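Local coordinates for protein deadlock (Drosophila melanogaster, PDB 5XYV) that binds Rhino directly through its N-terminal region within the Rhino-Deadlock-Cutoff complex and is required for oogenesis and germline maintenance, at residues I7-L20 and W33-R45. Residues are numbered along the deposited sequence; the frame is centred on the assembly and turned at random.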
loop_
_atom_site.group_PDB
_atom_site.type_symbol
_atom_site.label_atom_id
_atom_site.label_comp_id
_atom_site.label_asym_id
_atom_site.label_seq_id
_atom_site.Cartn_x
_atom_site.Cartn_y
_atom_site.Cartn_z
ATOM N N ILE C 7 19.232 -10.371 3.670
ATOM C CA ILE C 7 19.136 -10.763 2.274
ATOM C C ILE C 7 20.409 -10.499 1.469
ATOM O O ILE C 7 20.852 -9.352 1.280
ATOM C CB ILE C 7 17.978 -10.077 1.572
ATOM C CG1 ILE C 7 16.671 -10.587 2.166
ATOM C CG2 ILE C 7 18.010 -10.376 0.085
ATOM C CD1 ILE C 7 15.501 -9.688 1.862
ATOM N N ARG C 8 20.958 -11.615 1.000
ATOM C CA ARG C 8 22.175 -11.757 0.212
ATOM C C ARG C 8 22.157 -10.979 -1.101
ATOM O O ARG C 8 21.105 -10.851 -1.710
ATOM C CB ARG C 8 22.321 -13.245 -0.098
ATOM C CG ARG C 8 23.651 -13.841 0.019
ATOM C CD ARG C 8 23.492 -15.333 -0.235
ATOM N NE ARG C 8 22.539 -15.874 0.721
ATOM C CZ ARG C 8 21.558 -16.715 0.441
ATOM N NH1 ARG C 8 21.389 -17.186 -0.786
ATOM N NH2 ARG C 8 20.751 -17.094 1.412
ATOM N N MET C 9 23.311 -10.516 -1.575
ATOM C CA MET C 9 23.357 -9.868 -2.888
ATOM C C MET C 9 22.924 -10.835 -3.986
ATOM O O MET C 9 22.171 -10.462 -4.874
ATOM C CB MET C 9 24.748 -9.299 -3.180
ATOM C CG MET C 9 24.878 -8.575 -4.546
ATOM S SD MET C 9 23.653 -7.252 -4.845
ATOM C CE MET C 9 24.131 -6.026 -3.624
ATOM N N SER C 10 23.372 -12.082 -3.897
ATOM C CA SER C 10 23.073 -13.085 -4.909
ATOM C C SER C 10 21.575 -13.304 -5.027
ATOM O O SER C 10 21.063 -13.583 -6.106
ATOM C CB SER C 10 23.799 -14.401 -4.594
ATOM O OG SER C 10 23.298 -15.008 -3.425
ATOM N N GLN C 11 20.876 -13.175 -3.907
ATOM C CA GLN C 11 19.422 -13.255 -3.897
ATOM C C GLN C 11 18.717 -12.099 -4.587
ATOM O O GLN C 11 17.693 -12.297 -5.270
ATOM C CB GLN C 11 18.921 -13.365 -2.454
ATOM C CG GLN C 11 19.102 -14.738 -1.879
ATOM C CD GLN C 11 18.681 -14.799 -0.442
ATOM O OE1 GLN C 11 19.005 -13.919 0.345
ATOM N NE2 GLN C 11 17.867 -15.781 -0.115
ATOM N N LYS C 12 19.217 -10.886 -4.368
ATOM C CA LYS C 12 18.659 -9.736 -5.055
ATOM C C LYS C 12 18.891 -9.826 -6.572
ATOM O O LYS C 12 18.020 -9.487 -7.368
ATOM C CB LYS C 12 19.251 -8.451 -4.502
ATOM C CG LYS C 12 18.994 -8.219 -3.032
ATOM C CD LYS C 12 20.016 -7.226 -2.484
ATOM C CE LYS C 12 19.765 -6.957 -1.024
ATOM N NZ LYS C 12 20.786 -6.056 -0.453
ATOM N N LEU C 13 20.060 -10.295 -6.976
ATOM C CA LEU C 13 20.330 -10.439 -8.409
ATOM C C LEU C 13 19.377 -11.456 -9.085
ATOM O O LEU C 13 18.946 -11.242 -10.213
ATOM C CB LEU C 13 21.798 -10.839 -8.643
ATOM C CG LEU C 13 22.830 -9.784 -8.221
ATOM C CD1 LEU C 13 24.241 -10.097 -8.728
ATOM C CD2 LEU C 13 22.396 -8.388 -8.633
ATOM N N SER C 14 19.046 -12.541 -8.387
ATOM C CA SER C 14 18.100 -13.526 -8.885
ATOM C C SER C 14 16.720 -12.909 -9.072
ATOM O O SER C 14 16.060 -13.114 -10.102
ATOM C CB SER C 14 18.018 -14.713 -7.925
ATOM O OG SER C 14 19.275 -15.344 -7.837
ATOM N N CYS C 15 16.301 -12.136 -8.082
ATOM C CA CYS C 15 15.048 -11.404 -8.166
ATOM C C CYS C 15 15.071 -10.409 -9.319
ATOM O O CYS C 15 14.067 -10.233 -9.990
ATOM C CB CYS C 15 14.737 -10.672 -6.846
ATOM S SG CYS C 15 14.298 -11.748 -5.481
ATOM N N TRP C 16 16.225 -9.785 -9.561
ATOM C CA TRP C 16 16.343 -8.889 -10.704
ATOM C C TRP C 16 16.139 -9.671 -11.975
ATOM O O TRP C 16 15.440 -9.235 -12.879
ATOM C CB TRP C 16 17.706 -8.178 -10.739
ATOM C CG TRP C 16 17.844 -7.199 -11.884
ATOM C CD1 TRP C 16 18.709 -7.280 -12.949
ATOM C CD2 TRP C 16 17.089 -5.992 -12.077
ATOM N NE1 TRP C 16 18.538 -6.193 -13.785
ATOM C CE2 TRP C 16 17.546 -5.390 -13.272
ATOM C CE3 TRP C 16 16.064 -5.361 -11.357
ATOM C CZ2 TRP C 16 17.020 -4.187 -13.752
ATOM C CZ3 TRP C 16 15.540 -4.172 -11.846
ATOM C CH2 TRP C 16 16.021 -3.598 -13.023
ATOM N N GLN C 17 16.737 -10.853 -12.029
ATOM C CA GLN C 17 16.642 -11.682 -13.218
ATOM C C GLN C 17 15.181 -12.094 -13.460
ATOM O O GLN C 17 14.741 -12.224 -14.609
ATOM C CB GLN C 17 17.555 -12.900 -13.070
ATOM C CG GLN C 17 18.038 -13.489 -14.360
ATOM C CD GLN C 17 18.808 -12.480 -15.207
ATOM O OE1 GLN C 17 19.596 -11.674 -14.693
ATOM N NE2 GLN C 17 18.552 -12.497 -16.506
ATOM N N HIS C 18 14.439 -12.275 -12.367
ATOM C CA HIS C 18 12.990 -12.525 -12.427
ATOM C C HIS C 18 12.242 -11.371 -13.080
ATOM O O HIS C 18 11.375 -11.584 -13.931
ATOM C CB HIS C 18 12.404 -12.756 -11.021
ATOM C CG HIS C 18 12.858 -14.021 -10.374
ATOM N ND1 HIS C 18 12.769 -14.236 -9.012
ATOM C CD2 HIS C 18 13.390 -15.153 -10.900
ATOM C CE1 HIS C 18 13.233 -15.438 -8.729
ATOM N NE2 HIS C 18 13.615 -16.015 -9.855
ATOM N N ILE C 19 12.544 -10.154 -12.639
ATOM C CA ILE C 19 11.951 -8.967 -13.244
ATOM C C ILE C 19 12.291 -8.898 -14.744
ATOM O O ILE C 19 11.413 -8.656 -15.566
ATOM C CB ILE C 19 12.412 -7.679 -12.537
ATOM C CG1 ILE C 19 11.874 -7.642 -11.107
ATOM C CG2 ILE C 19 11.979 -6.431 -13.317
ATOM C CD1 ILE C 19 12.450 -6.541 -10.299
ATOM N N LEU C 20 13.546 -9.137 -15.095
ATOM C CA LEU C 20 13.941 -9.151 -16.502
ATOM C C LEU C 20 13.223 -10.240 -17.301
ATOM O O LEU C 20 12.771 -9.997 -18.394
ATOM C CB LEU C 20 15.457 -9.318 -16.641
ATOM C CG LEU C 20 16.308 -8.196 -16.022
ATOM C CD1 LEU C 20 17.802 -8.523 -16.108
ATOM C CD2 LEU C 20 16.014 -6.890 -16.701
ATOM N N TRP C 33 17.116 0.569 -18.041
ATOM C CA TRP C 33 17.337 -0.587 -17.194
ATOM C C TRP C 33 18.345 -0.255 -16.127
ATOM O O TRP C 33 18.169 -0.623 -14.962
ATOM C CB TRP C 33 17.832 -1.793 -18.013
ATOM C CG TRP C 33 16.755 -2.528 -18.715
ATOM C CD1 TRP C 33 16.645 -2.747 -20.060
ATOM C CD2 TRP C 33 15.619 -3.170 -18.115
ATOM N NE1 TRP C 33 15.506 -3.476 -20.332
ATOM C CE2 TRP C 33 14.859 -3.749 -19.150
ATOM C CE3 TRP C 33 15.169 -3.300 -16.797
ATOM C CZ2 TRP C 33 13.678 -4.450 -18.915
ATOM C CZ3 TRP C 33 14.000 -3.989 -16.566
ATOM C CH2 TRP C 33 13.274 -4.570 -17.617
ATOM N N ASN C 34 19.421 0.415 -16.541
ATOM C CA ASN C 34 20.483 0.740 -15.599
ATOM C C ASN C 34 19.977 1.597 -14.456
ATOM O O ASN C 34 20.390 1.389 -13.319
ATOM C CB ASN C 34 21.659 1.429 -16.291
ATOM C CG ASN C 34 22.578 0.439 -16.980
ATOM O OD1 ASN C 34 22.420 -0.775 -16.831
ATOM N ND2 ASN C 34 23.556 0.947 -17.720
ATOM N N THR C 35 19.078 2.542 -14.738
ATOM C CA THR C 35 18.590 3.431 -13.663
ATOM C C THR C 35 17.655 2.691 -12.724
ATOM O O THR C 35 17.737 2.853 -11.520
ATOM C CB THR C 35 17.856 4.696 -14.186
ATOM O OG1 THR C 35 16.618 4.328 -14.793
ATOM C CG2 THR C 35 18.706 5.447 -15.152
ATOM N N PHE C 36 16.772 1.883 -13.289
ATOM C CA PHE C 36 15.905 1.019 -12.506
ATOM C C PHE C 36 16.691 0.031 -11.658
ATOM O O PHE C 36 16.315 -0.244 -10.519
ATOM C CB PHE C 36 14.945 0.251 -13.421
ATOM C CG PHE C 36 13.764 1.051 -13.835
ATOM C CD1 PHE C 36 13.151 1.901 -12.929
ATOM C CD2 PHE C 36 13.270 0.969 -15.117
ATOM C CE1 PHE C 36 12.067 2.662 -13.310
ATOM C CE2 PHE C 36 12.181 1.714 -15.497
ATOM C CZ PHE C 36 11.586 2.562 -14.601
ATOM N N PHE C 37 17.777 -0.499 -12.205
ATOM C CA PHE C 37 18.592 -1.438 -11.449
ATOM C C PHE C 37 19.253 -0.756 -10.255
ATOM O O PHE C 37 19.328 -1.334 -9.163
ATOM C CB PHE C 37 19.654 -2.090 -12.334
ATOM C CG PHE C 37 20.535 -3.057 -11.591
ATOM C CD1 PHE C 37 20.005 -4.223 -11.056
ATOM C CD2 PHE C 37 21.897 -2.799 -11.423
ATOM C CE1 PHE C 37 20.811 -5.116 -10.362
ATOM C CE2 PHE C 37 22.709 -3.677 -10.743
ATOM C CZ PHE C 37 22.168 -4.840 -10.207
ATOM N N LYS C 38 19.724 0.469 -10.460
ATOM C CA LYS C 38 20.343 1.235 -9.383
ATOM C C LYS C 38 19.352 1.547 -8.257
ATOM O O LYS C 38 19.702 1.520 -7.084
ATOM C CB LYS C 38 20.941 2.531 -9.929
ATOM C CG LYS C 38 21.683 3.364 -8.885
ATOM C CD LYS C 38 22.321 4.577 -9.543
ATOM C CE LYS C 38 23.100 5.429 -8.561
ATOM N NZ LYS C 38 23.675 6.594 -9.287
ATOM N N GLY C 39 18.114 1.846 -8.620
ATOM C CA GLY C 39 17.082 2.064 -7.628
ATOM C C GLY C 39 16.598 0.754 -7.013
ATOM O O GLY C 39 16.116 0.728 -5.884
ATOM N N PHE C 40 16.720 -0.338 -7.757
ATOM C CA PHE C 40 16.372 -1.656 -7.216
ATOM C C PHE C 40 17.296 -2.040 -6.074
ATOM O O PHE C 40 16.860 -2.582 -5.077
ATOM C CB PHE C 40 16.425 -2.699 -8.329
ATOM C CG PHE C 40 16.432 -4.118 -7.841
ATOM C CD1 PHE C 40 15.262 -4.714 -7.359
ATOM C CD2 PHE C 40 17.593 -4.870 -7.890
ATOM C CE1 PHE C 40 15.269 -6.044 -6.915
ATOM C CE2 PHE C 40 17.594 -6.207 -7.480
ATOM C CZ PHE C 40 16.430 -6.785 -6.979
ATOM N N LEU C 41 18.582 -1.766 -6.220
ATOM C CA LEU C 41 19.537 -2.113 -5.176
ATOM C C LEU C 41 19.408 -1.208 -3.955
ATOM O O LEU C 41 19.487 -1.671 -2.813
ATOM C CB LEU C 41 20.960 -2.059 -5.716
ATOM C CG LEU C 41 21.318 -3.187 -6.678
ATOM C CD1 LEU C 41 22.716 -2.963 -7.189
ATOM C CD2 LEU C 41 21.192 -4.544 -5.996
ATOM N N GLU C 42 19.177 0.075 -4.213
ATOM C CA GLU C 42 18.940 1.052 -3.167
ATOM C C GLU C 42 17.645 0.770 -2.382
ATOM O O GLU C 42 17.530 1.183 -1.232
ATOM C CB GLU C 42 18.916 2.477 -3.773
ATOM C CG GLU C 42 20.273 2.930 -4.331
ATOM C CD GLU C 42 20.221 4.221 -5.148
ATOM O OE1 GLU C 42 19.115 4.759 -5.371
ATOM O OE2 GLU C 42 21.293 4.664 -5.619
ATOM N N SER C 43 16.684 0.071 -2.994
ATOM C CA SER C 43 15.372 -0.134 -2.375
ATOM C C SER C 43 15.418 -1.123 -1.215
ATOM O O SER C 43 14.584 -1.078 -0.310
ATOM C CB SER C 43 14.344 -0.614 -3.405
ATOM O OG SER C 43 14.437 -2.015 -3.592
ATOM N N TRP C 44 16.384 -2.028 -1.246
ATOM C CA TRP C 44 16.560 -2.971 -0.150
ATOM C C TRP C 44 17.193 -2.341 1.072
ATOM O O TRP C 44 16.926 -2.767 2.192
ATOM C CB TRP C 44 17.420 -4.162 -0.576
ATOM C CG TRP C 44 16.872 -4.909 -1.723
ATOM C CD1 TRP C 44 17.087 -4.665 -3.051
ATOM C CD2 TRP C 44 15.994 -6.031 -1.654
ATOM N NE1 TRP C 44 16.388 -5.573 -3.807
ATOM C CE2 TRP C 44 15.710 -6.430 -2.969
ATOM C CE3 TRP C 44 15.417 -6.745 -0.593
ATOM C CZ2 TRP C 44 14.882 -7.516 -3.267
ATOM C CZ3 TRP C 44 14.595 -7.805 -0.887
ATOM C CH2 TRP C 44 14.340 -8.189 -2.214
ATOM N N ARG C 45 18.052 -1.347 0.857
ATOM C CA ARG C 45 18.895 -0.828 1.943
ATOM C C ARG C 45 18.236 0.251 2.810
ATOM O O ARG C 45 18.497 0.329 4.010
ATOM C CB ARG C 45 20.235 -0.290 1.395
ATOM C CG ARG C 45 20.820 -1.037 0.202
ATOM C CD ARG C 45 22.242 -0.548 -0.113
ATOM N NE ARG C 45 22.504 0.802 0.385
ATOM C CZ ARG C 45 22.125 1.914 -0.235
ATOM N NH1 ARG C 45 21.472 1.840 -1.386
ATOM N NH2 ARG C 45 22.405 3.098 0.291
HETATM O O HOH W 1 20.965 -3.566 -2.148
#
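With CG turned anti to the backbone N (chi1 -178°), the indole of W16 is carried across to helix 33-45, where F37, whose CG is likewise anti to N, brings its ring edge against one indole face. F37 CD1 lies 3.5 Å from W16 CE2 in this edge-to-face pair, the planes at 56°. The two helices form a helical hairpin, their N-to-C directions 136° apart and their axes 11.1 Å apart at closest approach, and W16, W33, F37 and F40 make up its aromatic cluster. W16 CE3 sits over one face of F40, 3.7 Å from F40 CG, while the indole nitrogen of W44 lies over the opposite face, each near the rim of the ring. Further along helix 9-23, L20 CD2 rests on the face of W33, in CH-pi contact, and W33 NE1 is tied to the backbone of T25 in the connecting loop. Rhino covers another side of the hairpin: F30 of the Rhino chain meets both C15 and W44, in the N-terminal region required for binding Rhino. K12 stretches its extended chain over the W44 indole, CG 3.8 Å from the centroid of the five-membered ring, and a water accepts from K12 NZ at 3.0 Å.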